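Local coordinates for phenazine biosynthesis protein PhzF family (Enterococcus faecalis, PDB 1S7J) that is probably an isomerase of the PhzF family, with its substrate still unassigned, at residues Val81-Tyr85 and Tyr86-Glu90; Met35-Ile38 and Ala39-Asn42; Ser205-Ala208 and Asn209-Pro212; Pro212-Gly215 and Lys216-Gln220. One frame throughout, in Å; residues are numbered along the deposited sequence.

How the interactions relate
All four interactions are local contacts along helices or at their ends. Interactions 3 and 4 follow one another on helix 207-218, meet at Pro212 and have centres about 11 Å apart. The other two belong to the other half of the chain: interaction 2 lies on helix 32-42, interaction 1 at the end of helix 72-85, with centres about 25 Å apart and nearest atoms about 13 Å apart. Interactions 2 and 4 are the most distant pair, about 40 Å between centres on opposite sides of the chain's centre. Interaction 2 comes near the predicted active-site residue Glu46, the side chain of Ala39 lying about 7 Å from that of Glu46; the other three are remote from it.

Interaction 1 of 4, residues Val81-Tyr85 and Tyr86-Glu90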
loop_
_atom_site.group_PDB
_atom_site.type_symbol
_atom_site.label_atom_id
_atom_site.label_comp_id
_atom_site.label_asym_id
_atom_site.label_seq_id
_atom_site.Cartn_x
_atom_site.Cartn_y
_atom_site.Cartn_z
ATOM N N VAL A 81 -8.223 -13.146 0.849
ATOM C CA VAL A 81 -9.263 -13.999 0.293
ATOM C C VAL A 81 -8.854 -15.450 0.119
ATOM O O VAL A 81 -9.712 -16.332 0.102
ATOM C CB VAL A 81 -9.832 -13.445 -1.020
ATOM C CG1 VAL A 81 -9.616 -11.962 -1.100
ATOM C CG2 VAL A 81 -9.309 -14.165 -2.217
ATOM N N LEU A 82 -7.558 -15.706 -0.102
ATOM C CA LEU A 82 -7.094 -17.083 -0.237
ATOM C C LEU A 82 -7.148 -17.745 1.142
ATOM O O LEU A 82 -7.619 -18.876 1.281
ATOM C CB LEU A 82 -5.679 -17.138 -0.809
ATOM C CG LEU A 82 -5.565 -16.945 -2.323
ATOM C CD1 LEU A 82 -4.122 -16.844 -2.730
ATOM C CD2 LEU A 82 -6.254 -18.074 -3.070
ATOM N N PHE A 83 -6.714 -17.014 2.152
ATOM C CA PHE A 83 -6.712 -17.510 3.520
ATOM C C PHE A 83 -8.108 -17.762 4.079
ATOM O O PHE A 83 -8.326 -18.733 4.805
ATOM C CB PHE A 83 -6.007 -16.512 4.460
ATOM C CG PHE A 83 -4.499 -16.618 4.459
ATOM C CD1 PHE A 83 -3.710 -15.522 4.074
ATOM C CD2 PHE A 83 -3.863 -17.790 4.875
ATOM C CE1 PHE A 83 -2.303 -15.600 4.106
ATOM C CE2 PHE A 83 -2.460 -17.877 4.909
ATOM C CZ PHE A 83 -1.683 -16.779 4.526
ATOM N N ASN A 84 -9.041 -16.877 3.762
ATOM C CA ASN A 84 -10.397 -16.993 4.269
ATOM C C ASN A 84 -11.421 -17.687 3.409
ATOM O O ASN A 84 -12.440 -18.123 3.916
ATOM C CB ASN A 84 -10.917 -15.604 4.677
ATOM C CG ASN A 84 -10.150 -14.998 5.811
ATOM O OD1 ASN A 84 -10.482 -15.200 6.957
ATOM N ND2 ASN A 84 -9.083 -14.289 5.480
ATOM N N TYR A 85 -11.180 -17.784 2.102
ATOM C CA TYR A 85 -12.169 -18.405 1.217
ATOM C C TYR A 85 -11.700 -19.560 0.350
ATOM O O TYR A 85 -12.515 -20.241 -0.263
ATOM C CB TYR A 85 -12.828 -17.326 0.325
ATOM C CG TYR A 85 -13.492 -16.201 1.113
ATOM C CD1 TYR A 85 -12.748 -15.130 1.586
ATOM C CD2 TYR A 85 -14.865 -16.248 1.428
ATOM C CE1 TYR A 85 -13.329 -14.125 2.365
ATOM C CE2 TYR A 85 -15.462 -15.234 2.213
ATOM C CZ TYR A 85 -14.682 -14.188 2.681
ATOM O OH TYR A 85 -15.219 -13.233 3.519
ATOM N N TYR A 86 -10.386 -19.781 0.281
ATOM C CA TYR A 86 -9.862 -20.872 -0.544
ATOM C C TYR A 86 -9.138 -21.926 0.228
ATOM O O TYR A 86 -8.379 -22.730 -0.337
ATOM C CB TYR A 86 -9.013 -20.323 -1.683
ATOM C CG TYR A 86 -9.846 -19.711 -2.762
ATOM C CD1 TYR A 86 -10.222 -20.453 -3.887
ATOM C CD2 TYR A 86 -10.318 -18.396 -2.653
ATOM C CE1 TYR A 86 -11.046 -19.916 -4.862
ATOM C CE2 TYR A 86 -11.142 -17.850 -3.619
ATOM C CZ TYR A 86 -11.505 -18.616 -4.728
ATOM O OH TYR A 86 -12.306 -18.085 -5.703
ATOM N N SER A 87 -9.387 -21.940 1.534
ATOM C CA SER A 87 -8.820 -22.904 2.466
ATOM C C SER A 87 -7.330 -23.226 2.352
ATOM O O SER A 87 -6.953 -24.313 1.884
ATOM C CB SER A 87 -9.640 -24.215 2.438
ATOM O OG SER A 87 -10.915 -24.050 3.055
ATOM N N VAL A 88 -6.489 -22.286 2.726
ATOM C CA VAL A 88 -5.066 -22.555 2.718
ATOM C C VAL A 88 -4.758 -22.828 4.191
ATOM O O VAL A 88 -5.150 -22.046 5.074
ATOM C CB VAL A 88 -4.219 -21.377 2.148
ATOM C CG1 VAL A 88 -4.545 -21.169 0.677
ATOM C CG2 VAL A 88 -4.465 -20.130 2.913
ATOM N N ALA A 89 -4.187 -23.996 4.465
ATOM C CA ALA A 89 -3.874 -24.399 5.829
ATOM C C ALA A 89 -2.626 -23.733 6.404
ATOM O O ALA A 89 -2.587 -23.380 7.593
ATOM C CB ALA A 89 -3.744 -25.915 5.901
ATOM N N GLU A 90 -1.600 -23.607 5.572
ATOM C CA GLU A 90 -0.329 -22.996 5.967
ATOM C C GLU A 90 -0.446 -21.523 6.363
ATOM O O GLU A 90 -1.269 -20.782 5.810
ATOM C CB GLU A 90 0.707 -23.149 4.852
ATOM C CG GLU A 90 0.172 -22.954 3.435
ATOM C CD GLU A 90 0.029 -24.286 2.711
ATOM O OE1 GLU A 90 -0.652 -24.346 1.667
ATOM O OE2 GLU A 90 0.608 -25.286 3.201
#
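Tyr86 folds back on Leu82 where helix 72-85 ends, its CB lying 3.8 Å from Leu82 CD2. This helix lies against strands of the N-terminal half of the chain, consistent with the central helix of the diaminopimelate epimerase-like fold to which the PhzF family is assigned. The two side chains cross at a slant, and beside them Tyr86 N donates to Leu82 O over 3.1 Å, rising above the carbonyl plane and bent to 144° at the hydrogen. It is the last i to i+4 bond of this stretch, and Tyr86 is the first residue to leave helical geometry. The Tyr86 side chain, with CG beside its backbone N (chi1 -75°), lays its ring back along the helix, and CD2 brings the ring edge to 3.5 Å from Val81 O. That carbonyl also accepts the N-H of Tyr85.

Past Ser87, Val88 turns its CB bond toward the helix and settles between Leu82 and Phe83, crossing the Phe83 side chain at about a right angle; the modelled closeness of those two is doubtful. Further out, Leu93 of strand 92-97 touches Leu82, Phe83 and Val88, while Val25 and Tyr6 meet Tyr86. The Asn84 amide turns the other way, donating through ND2 to Phe80 O and Tyr111 OH. At the CE2 edge of the Phe83 ring, beside the Val88 contact, Glu90 O lies near the ring plane, 3.3 Å from Phe83 CE2.

Interaction 2 of 4, residues Met35-Ile38 and Ala39-Asn42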
loop_
_atom_site.group_PDB
_atom_site.type_symbol
_atom_site.label_atom_id
_atom_site.label_comp_id
_atom_site.label_asym_id
_atom_site.label_seq_id
_atom_site.Cartn_x
_atom_site.Cartn_y
_atom_site.Cartn_z
ATOM N N MET A 35 -8.264 -9.103 -18.669
ATOM C CA MET A 35 -7.912 -8.708 -17.322
ATOM C C MET A 35 -7.795 -7.192 -17.197
ATOM O O MET A 35 -8.063 -6.620 -16.132
ATOM C CB MET A 35 -6.616 -9.388 -16.887
ATOM C CG MET A 35 -6.732 -10.901 -16.746
ATOM S SD MET A 35 -5.339 -11.623 -15.838
ATOM C CE MET A 35 -4.283 -12.069 -17.227
ATOM N N GLN A 36 -7.333 -6.555 -18.268
ATOM C CA GLN A 36 -7.193 -5.105 -18.312
ATOM C C GLN A 36 -8.588 -4.500 -18.293
ATOM O O GLN A 36 -8.880 -3.583 -17.523
ATOM C CB GLN A 36 -6.495 -4.683 -19.605
ATOM C CG GLN A 36 -6.285 -3.176 -19.721
ATOM C CD GLN A 36 -5.288 -2.658 -18.701
ATOM O OE1 GLN A 36 -4.075 -2.703 -18.931
ATOM N NE2 GLN A 36 -5.787 -2.171 -17.557
ATOM N N ASN A 37 -9.444 -5.036 -19.150
ATOM C CA ASN A 37 -10.818 -4.580 -19.278
ATOM C C ASN A 37 -11.597 -4.718 -17.995
ATOM O O ASN A 37 -12.466 -3.901 -17.703
ATOM C CB ASN A 37 -11.524 -5.313 -20.417
ATOM C CG ASN A 37 -11.223 -4.705 -21.784
ATOM O OD1 ASN A 37 -11.322 -5.386 -22.807
ATOM N ND2 ASN A 37 -10.904 -3.424 -21.796
ATOM N N ILE A 38 -11.307 -5.755 -17.222
ATOM C CA ILE A 38 -11.988 -5.948 -15.951
ATOM C C ILE A 38 -11.598 -4.869 -14.986
ATOM O O ILE A 38 -12.422 -4.406 -14.198
ATOM C CB ILE A 38 -11.655 -7.328 -15.326
ATOM C CG1 ILE A 38 -12.343 -8.438 -16.104
ATOM C CG2 ILE A 38 -12.062 -7.364 -13.866
ATOM C CD1 ILE A 38 -11.889 -9.807 -15.725
ATOM N N ALA A 39 -10.313 -4.464 -15.037
ATOM C CA ALA A 39 -9.787 -3.424 -14.144
ATOM C C ALA A 39 -10.364 -2.060 -14.498
ATOM O O ALA A 39 -10.569 -1.206 -13.630
ATOM C CB ALA A 39 -8.272 -3.399 -14.210
ATOM N N ILE A 40 -10.580 -1.834 -15.785
ATOM C CA ILE A 40 -11.150 -0.581 -16.249
ATOM C C ILE A 40 -12.589 -0.533 -15.758
ATOM O O ILE A 40 -13.035 0.453 -15.155
ATOM C CB ILE A 40 -11.141 -0.504 -17.792
ATOM C CG1 ILE A 40 -9.699 -0.480 -18.304
ATOM C CG2 ILE A 40 -11.885 0.722 -18.263
ATOM C CD1 ILE A 40 -9.579 -0.560 -19.811
ATOM N N GLU A 41 -13.284 -1.644 -15.988
ATOM C CA GLU A 41 -14.675 -1.843 -15.634
ATOM C C GLU A 41 -15.061 -1.546 -14.174
ATOM O O GLU A 41 -15.978 -0.751 -13.929
ATOM C CB GLU A 41 -15.093 -3.268 -16.019
ATOM C CG GLU A 41 -16.552 -3.612 -15.759
ATOM C CD GLU A 41 -17.534 -2.751 -16.545
ATOM O OE1 GLU A 41 -18.477 -2.232 -15.925
ATOM O OE2 GLU A 41 -17.371 -2.608 -17.774
ATOM N N ASN A 42 -14.416 -2.203 -13.222
ATOM C CA ASN A 42 -14.743 -1.956 -11.821
ATOM C C ASN A 42 -14.134 -0.678 -11.285
ATOM O O ASN A 42 -14.429 -0.249 -10.169
ATOM C CB ASN A 42 -14.400 -3.157 -10.942
ATOM C CG ASN A 42 -12.974 -3.601 -11.081
ATOM O OD1 ASN A 42 -12.066 -2.786 -11.217
ATOM N ND2 ASN A 42 -12.749 -4.915 -11.025
#
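Asn42 N donates to Ile38 O over 3.1 Å in a nearly straight bond, 171° at the hydrogen. One residue earlier, Glu41 N reaches Asn37 O at 3.0 Å and 160°. Ile40 N meets Gln36 O at 3.0 Å in the carbonyl plane, whereas the bond from Ala39 N to Met35 O is weak at 3.3 Å. These i to i+4 bonds continue helix 32-42, the crossover helix of the beta-alpha-beta unit formed with strands 19-25 and 47-53.

On the exposed flank Ile40 and Asn37 run side by side, and Ile40 CD1 lies 3.7 Å from Asn37 ND2; Glu41 keeps only its CB close to the helix and bends its carboxylate outward. On the flank facing the strands, Ile38 crosses Asn42, its CG2 branch 3.8 Å from Asn42 ND2. Asn42 holds CG between its backbone N and carbonyl carbon (chi1 54°), which folds the amide back beside Ile38 O without a hydrogen bond to it. Weak bonds hold that amide at both ends, from ND2 to Thr47 OG1 and from Leu44 N to OD1. Gln36 sends NE2 weakly to Thr63 O. Phe49 packs on Met35 and Ile38, Phe62 on Met35, Gln36 and Ala39, and Tyr24 on Ile38. Ala39, its CB 3.4 Å from Gln36 O, also touches Thr47, and its side chain lies about 7 Å from that of Glu46, the predicted active-site residue.

Interaction 3 of 4, residues Ser205-Ala208 and Asn209-Pro212; sequences SAHA and NLIP
Leu210 lies across one face of the His207 ring, with CG above the imidazole plane and displaced toward the rim, while Leu210 CB comes to 3.9 Å from His207 CD2. This is the close-packed part of the contact. From the next position along, Ile211 sets CG1 against the base of the same histidine, 3.9 Å from His207 CB and near the plane of the ring. The imidazole is therefore bordered by two aliphatic chains, and its rotation is fixed further by a hydrogen bond from ND1 to Cys203 O. His207 CG stands beside the backbone N (chi1 -74°), which keeps the ring within reach of both neighbours. The backbone ties the same pair: Ile211 N donates to His207 O over 3.0 Å, from above the carbonyl plane. Ile246 and Phe186 close in on the histidine from the strands, and Val244 and Ile246 meet Ile211.

Away from the histidine the contact is looser. Ala206 CB is 4.2 Å from Leu210 CD2, and Ala206 O accepts from Asn209 N and Leu210 N, although the position of that oxygen is uncertain. Ser205, partly exposed, does not touch the residues of 209-212; its OG is hydrogen-bonded to Arg144 NH1 instead. At the other end Pro212, which lacks an N-H to donate, kinks the helix; the backbone of Ala208 is hydrogen-bonded to that of Ile118. This buried part of the helix, touched by strands 175-180, 186-192 and 243-259, is consistent with the central helix within a barrel of the diaminopimelate epimerase-like fold.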
loop_
_atom_site.group_PDB
_atom_site.type_symbol
_atom_site.label_atom_id
_atom_site.label_comp_id
_atom_site.label_asym_id
_atom_site.label_seq_id
_atom_site.Cartn_x
_atom_site.Cartn_y
_atom_site.Cartn_z
ATOM N N SER A 205 4.531 0.051 0.365
ATOM C CA SER A 205 5.891 0.199 -0.137
ATOM C C SER A 205 6.548 1.461 0.394
ATOM O O SER A 205 7.771 1.541 0.501
ATOM C CB SER A 205 5.880 0.212 -1.664
ATOM O OG SER A 205 4.911 1.124 -2.167
ATOM N N ALA A 206 5.723 2.446 0.726
ATOM C CA ALA A 206 6.198 3.702 1.259
ATOM C C ALA A 206 6.788 3.494 2.640
ATOM O O ALA A 206 7.570 4.312 3.119
ATOM C CB ALA A 206 5.065 4.696 1.327
ATOM N N HIS A 207 6.388 2.408 3.305
ATOM C CA HIS A 207 6.876 2.117 4.634
ATOM C C HIS A 207 8.301 1.580 4.659
ATOM O O HIS A 207 8.868 1.311 5.726
ATOM C CB HIS A 207 5.882 1.248 5.394
ATOM C CG HIS A 207 4.672 2.000 5.835
ATOM N ND1 HIS A 207 3.661 2.359 4.965
ATOM C CD2 HIS A 207 4.348 2.552 7.027
ATOM C CE1 HIS A 207 2.778 3.105 5.602
ATOM N NE2 HIS A 207 3.174 3.233 6.855
ATOM N N ALA A 208 8.872 1.430 3.468
ATOM C CA ALA A 208 10.262 1.006 3.308
ATOM C C ALA A 208 11.124 2.213 3.752
ATOM O O ALA A 208 12.211 2.046 4.268
ATOM C CB ALA A 208 10.551 0.672 1.853
ATOM N N ASN A 209 10.591 3.418 3.529
ATOM C CA ASN A 209 11.264 4.662 3.914
ATOM C C ASN A 209 10.796 5.060 5.317
ATOM O O ASN A 209 11.591 5.498 6.146
ATOM C CB ASN A 209 10.906 5.805 2.945
ATOM C CG ASN A 209 11.402 5.557 1.519
ATOM O OD1 ASN A 209 12.421 4.902 1.303
ATOM N ND2 ASN A 209 10.690 6.133 0.546
ATOM N N LEU A 210 9.487 4.927 5.553
ATOM C CA LEU A 210 8.865 5.268 6.845
ATOM C C LEU A 210 9.386 4.506 8.044
ATOM O O LEU A 210 9.759 5.107 9.052
ATOM C CB LEU A 210 7.339 5.059 6.779
ATOM C CG LEU A 210 6.419 6.172 6.291
ATOM C CD1 LEU A 210 6.735 7.435 7.044
ATOM C CD2 LEU A 210 6.578 6.392 4.820
ATOM N N ILE A 211 9.308 3.175 7.980
ATOM C CA ILE A 211 9.754 2.334 9.085
ATOM C C ILE A 211 11.239 2.559 9.472
ATOM O O ILE A 211 11.543 2.774 10.646
ATOM C CB ILE A 211 9.430 0.822 8.825
ATOM C CG1 ILE A 211 7.914 0.656 8.650
ATOM C CG2 ILE A 211 9.888 -0.042 10.003
ATOM C CD1 ILE A 211 7.475 -0.774 8.441
ATOM N N PRO A 212 12.166 2.480 8.501
ATOM C CA PRO A 212 13.573 2.701 8.839
ATOM C C PRO A 212 13.754 4.037 9.577
ATOM O O PRO A 212 14.347 4.089 10.657
ATOM C CB PRO A 212 14.234 2.741 7.468
ATOM C CG PRO A 212 13.455 1.728 6.720
ATOM C CD PRO A 212 12.034 2.076 7.090
#

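Interaction 4 of 4, residues Pro212-Gly215 and Lys216-Gln220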
loop_
_atom_site.group_PDB
_atom_site.type_symbol
_atom_site.label_atom_id
_atom_site.label_comp_id
_atom_site.label_asym_id
_atom_site.label_seq_id
_atom_site.Cartn_x
_atom_site.Cartn_y
_atom_site.Cartn_z
ATOM N N PRO A 212 12.166 2.480 8.501
ATOM C CA PRO A 212 13.573 2.701 8.839
ATOM C C PRO A 212 13.754 4.037 9.577
ATOM O O PRO A 212 14.347 4.089 10.657
ATOM C CB PRO A 212 14.234 2.741 7.468
ATOM C CG PRO A 212 13.455 1.728 6.720
ATOM C CD PRO A 212 12.034 2.076 7.090
ATOM N N TYR A 213 13.204 5.102 8.985
ATOM C CA TYR A 213 13.297 6.439 9.556
ATOM C C TYR A 213 12.834 6.530 11.007
ATOM O O TYR A 213 13.536 7.107 11.853
ATOM C CB TYR A 213 12.493 7.453 8.702
ATOM C CG TYR A 213 12.420 8.834 9.336
ATOM C CD1 TYR A 213 11.436 9.132 10.283
ATOM C CD2 TYR A 213 13.378 9.806 9.054
ATOM C CE1 TYR A 213 11.415 10.351 10.941
ATOM C CE2 TYR A 213 13.361 11.041 9.713
ATOM C CZ TYR A 213 12.372 11.299 10.660
ATOM O OH TYR A 213 12.343 12.485 11.343
ATOM N N TRP A 214 11.637 6.046 11.279
ATOM C CA TRP A 214 11.085 6.105 12.624
ATOM C C TRP A 214 11.671 5.113 13.613
ATOM O O TRP A 214 11.570 5.311 14.828
ATOM C CB TRP A 214 9.563 6.011 12.572
ATOM C CG TRP A 214 8.948 7.252 12.023
ATOM C CD1 TRP A 214 8.519 7.464 10.744
ATOM C CD2 TRP A 214 8.729 8.481 12.727
ATOM N NE1 TRP A 214 8.050 8.747 10.609
ATOM C CE2 TRP A 214 8.168 9.393 11.810
ATOM C CE3 TRP A 214 8.960 8.897 14.051
ATOM C CZ2 TRP A 214 7.824 10.708 12.170
ATOM C CZ3 TRP A 214 8.618 10.205 14.408
ATOM C CH2 TRP A 214 8.060 11.092 13.470
ATOM N N GLY A 215 12.224 4.021 13.105
ATOM C CA GLY A 215 12.836 3.041 13.976
ATOM C C GLY A 215 14.132 3.635 14.487
ATOM O O GLY A 215 14.422 3.589 15.677
ATOM N N LYS A 216 14.913 4.210 13.564
ATOM C CA LYS A 216 16.181 4.836 13.903
ATOM C C LYS A 216 15.957 6.040 14.812
ATOM O O LYS A 216 16.580 6.156 15.863
ATOM C CB LYS A 216 16.919 5.276 12.628
ATOM C CG LYS A 216 18.253 5.972 12.902
ATOM C CD LYS A 216 19.054 6.219 11.622
ATOM C CE LYS A 216 20.405 6.868 11.940
ATOM N NZ LYS A 216 21.292 6.969 10.742
ATOM N N ARG A 217 15.058 6.929 14.398
ATOM C CA ARG A 217 14.758 8.125 15.165
ATOM C C ARG A 217 14.127 7.847 16.549
ATOM O O ARG A 217 14.451 8.529 17.522
ATOM C CB ARG A 217 13.863 9.068 14.356
ATOM C CG ARG A 217 13.819 10.482 14.903
ATOM C CD ARG A 217 12.394 10.944 15.149
ATOM N NE ARG A 217 12.002 12.006 14.228
ATOM C CZ ARG A 217 11.415 13.138 14.599
ATOM N NH1 ARG A 217 11.094 14.049 13.689
ATOM N NH2 ARG A 217 11.145 13.362 15.884
ATOM N N LEU A 218 13.205 6.886 16.614
ATOM C CA LEU A 218 12.551 6.546 17.889
ATOM C C LEU A 218 13.305 5.489 18.667
ATOM O O LEU A 218 13.032 5.266 19.860
ATOM C CB LEU A 218 11.110 6.083 17.657
ATOM C CG LEU A 218 10.111 7.131 17.175
ATOM C CD1 LEU A 218 8.719 6.526 17.120
ATOM C CD2 LEU A 218 10.131 8.334 18.111
ATOM N N ASN A 219 14.234 4.822 17.986
ATOM C CA ASN A 219 15.068 3.773 18.578
ATOM C C ASN A 219 14.217 2.574 19.043
ATOM O O ASN A 219 14.171 2.242 20.235
ATOM C CB ASN A 219 15.886 4.354 19.746
ATOM C CG ASN A 219 17.173 3.600 19.997
ATOM O OD1 ASN A 219 17.666 3.555 21.128
ATOM N ND2 ASN A 219 17.752 3.019 18.939
ATOM N N GLN A 220 13.535 1.941 18.082
ATOM C CA GLN A 220 12.679 0.776 18.361
ATOM C C GLN A 220 12.742 -0.264 17.247
ATOM O O GLN A 220 13.150 0.034 16.112
ATOM C CB GLN A 220 11.224 1.214 18.549
ATOM C CG GLN A 220 11.004 2.128 19.734
ATOM C CD GLN A 220 9.608 2.713 19.787
ATOM O OE1 GLN A 220 9.240 3.373 20.757
ATOM N NE2 GLN A 220 8.824 2.480 18.743
#
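Arg217 grips the phenol oxygen of Tyr213, one helical turn back. Its NE donates to Tyr213 OH at 2.9 Å and its NH1 to the same atom at 3.1 Å, with the oxygen in the guanidinium plane. The arginine starts with CG opposite its backbone N (chi1 -164°) and then bends at chi2 and chi3, folding the guanidinium back alongside Tyr213, whose ring is turned 64° from it. Against Trp214 the same group is nearly parallel, 22° between planes, and Trp214 CZ3 lies over one guanidinium face, 3.8 Å from Arg217 NE. Leu218 approaches the indole edge, its CG 3.8 Å from Trp214 CE3.

After Leu218 the helix end is closed by the carbonyl of Gly215, which accepts from Gln220 N at 3.0 Å on an in-plane lone pair and weakly from Asn219 N. This i+5 bond and the positive phi of Asn219 are features of a Schellman-type turn.

Glu139 also bonds Tyr213 OH and makes a long, weak ion pair with Arg217. Tyr141 of strand 139-142 and Phe147 of strand 146-149 border the tyrosine ring, Phe186 stacks on Trp214, and Leu223 of strand 222-227 meets Trp214 and Leu218.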